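Local coordinates for Sys-1 protein (Caenorhabditis elegans, PDB 3C2G) that acts as a beta-catenin in Wnt asymmetry signalling, binding the TCF factor POP-1 directly and activating or repressing its target genes, at residues A[391-394]-A[395-398]. Residues are numbered along the deposited sequence; the frame is centred on the assembly and turned at random.
Sequences RNRV and CEII
The carbonyl oxygen of Arg393 takes the shortest bond here, 2.8 Å from Ile397 N, one of four successive i to i+4 backbone bonds that wind this helix from Arg391 to Ile398. The last of them is nearly straight, Ile398 N to Val394 O at 175°. On the polar side, Glu396 reaches back one turn between Asn392 and Arg393. Its CG lies beside the backbone N and anti to the carbonyl carbon (chi1 -72°), and the extended chain carries the carboxylate toward the N-terminal end of the helix. There Glu396 OE1 meets Arg393 NH1 at 3.3 Å, a salt bridge whose hydrogen bond is weak and bent; guanidinium and carboxylate planes stand 58° apart. Glu396 OE2 comes 3.3 Å from Asn392 ND2. With an alanine in place of Glu396, NH1 of Arg393 would probably lose its carboxylate mate, though NH2 would keep its salt bridge to Glu340. The firm partner of the Asn392 amide lies outside the turn: OD1 accepts from Gly456 N. Val394 and Ile398 lie side by side on a buried flank, Val394 CG1 to Ile398 CD1 3.9 Å. Within this all-helical armadillo domain, helix 388-409 packs against two others: Ile397 touches helix 339-352, whose Tyr343 also receives Arg393 in a cation-pi contact, while Cys395 and Ile398 rest on Leu460 of helix 457-472.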
loop_
_atom_site.group_PDB
_atom_site.type_symbol
_atom_site.label_atom_id
_atom_site.label_comp_id
_atom_site.label_asym_id
_atom_site.label_seq_id
_atom_site.Cartn_x
_atom_site.Cartn_y
_atom_site.Cartn_z
ATOM N N ARG A 391 -12.264 2.026 13.307
ATOM C CA ARG A 391 -12.534 3.463 13.373
ATOM C C ARG A 391 -11.569 4.252 12.489
ATOM O O ARG A 391 -11.979 5.172 11.788
ATOM C CB ARG A 391 -12.473 3.975 14.810
ATOM C CG ARG A 391 -12.951 5.412 14.991
ATOM C CD ARG A 391 -13.100 5.800 16.459
ATOM N NE ARG A 391 -11.812 5.793 17.157
ATOM C CZ ARG A 391 -11.444 4.896 18.071
ATOM N NH1 ARG A 391 -12.268 3.918 18.433
ATOM N NH2 ARG A 391 -10.244 4.983 18.628
ATOM N N ASN A 392 -10.294 3.887 12.503
ATOM C CA ASN A 392 -9.361 4.547 11.603
ATOM C C ASN A 392 -9.677 4.282 10.119
ATOM O O ASN A 392 -9.474 5.149 9.275
ATOM C CB ASN A 392 -7.909 4.206 11.934
ATOM C CG ASN A 392 -6.926 5.203 11.326
ATOM O OD1 ASN A 392 -6.837 6.351 11.757
ATOM N ND2 ASN A 392 -6.198 4.768 10.314
ATOM N N ARG A 393 -10.198 3.097 9.814
ATOM C CA ARG A 393 -10.522 2.740 8.434
ATOM C C ARG A 393 -11.682 3.587 7.888
ATOM O O ARG A 393 -11.595 4.142 6.790
ATOM C CB ARG A 393 -10.833 1.239 8.304
ATOM C CG ARG A 393 -10.272 0.585 7.045
ATOM C CD ARG A 393 -8.752 0.769 7.023
ATOM N NE ARG A 393 -8.044 0.006 5.987
ATOM C CZ ARG A 393 -6.739 0.122 5.740
ATOM N NH1 ARG A 393 -5.983 0.970 6.439
ATOM N NH2 ARG A 393 -6.185 -0.603 4.780
ATOM N N VAL A 394 -12.753 3.673 8.668
ATOM C CA VAL A 394 -13.926 4.447 8.307
ATOM C C VAL A 394 -13.505 5.899 8.086
ATOM O O VAL A 394 -13.980 6.576 7.179
ATOM C CB VAL A 394 -14.998 4.354 9.410
ATOM C CG1 VAL A 394 -16.142 5.342 9.154
ATOM C CG2 VAL A 394 -15.532 2.929 9.503
ATOM N N CYS A 395 -12.578 6.335 8.916
ATOM C CA CYS A 395 -12.072 7.669 8.906
ATOM C C CYS A 395 -11.320 7.959 7.603
ATOM O O CYS A 395 -11.573 8.966 6.954
ATOM C CB CYS A 395 -11.173 7.830 10.126
ATOM S SG CYS A 395 -10.468 9.433 10.355
ATOM N N GLU A 396 -10.416 7.065 7.223
ATOM C CA GLU A 396 -9.716 7.129 5.944
ATOM C C GLU A 396 -10.656 6.965 4.736
ATOM O O GLU A 396 -10.410 7.527 3.666
ATOM C CB GLU A 396 -8.622 6.060 5.911
ATOM C CG GLU A 396 -7.398 6.346 6.814
ATOM C CD GLU A 396 -6.542 5.102 7.075
ATOM O OE1 GLU A 396 -7.102 3.983 7.153
ATOM O OE2 GLU A 396 -5.308 5.244 7.221
ATOM N N ILE A 397 -11.728 6.200 4.902
ATOM C CA ILE A 397 -12.720 6.036 3.840
ATOM C C ILE A 397 -13.477 7.346 3.536
ATOM O O ILE A 397 -13.537 7.788 2.383
ATOM C CB ILE A 397 -13.708 4.881 4.142
ATOM C CG1 ILE A 397 -12.979 3.531 4.040
ATOM C CG2 ILE A 397 -14.894 4.934 3.179
ATOM C CD1 ILE A 397 -13.808 2.331 4.395
ATOM N N ILE A 398 -14.043 7.960 4.574
ATOM C CA ILE A 398 -14.736 9.233 4.430
ATOM C C ILE A 398 -13.779 10.277 3.875
ATOM O O ILE A 398 -14.144 11.084 3.021
ATOM C CB ILE A 398 -15.317 9.711 5.768
ATOM C CG1 ILE A 398 -16.357 8.712 6.266
ATOM C CG2 ILE A 398 -15.955 11.110 5.622
ATOM C CD1 ILE A 398 -16.713 8.913 7.724
#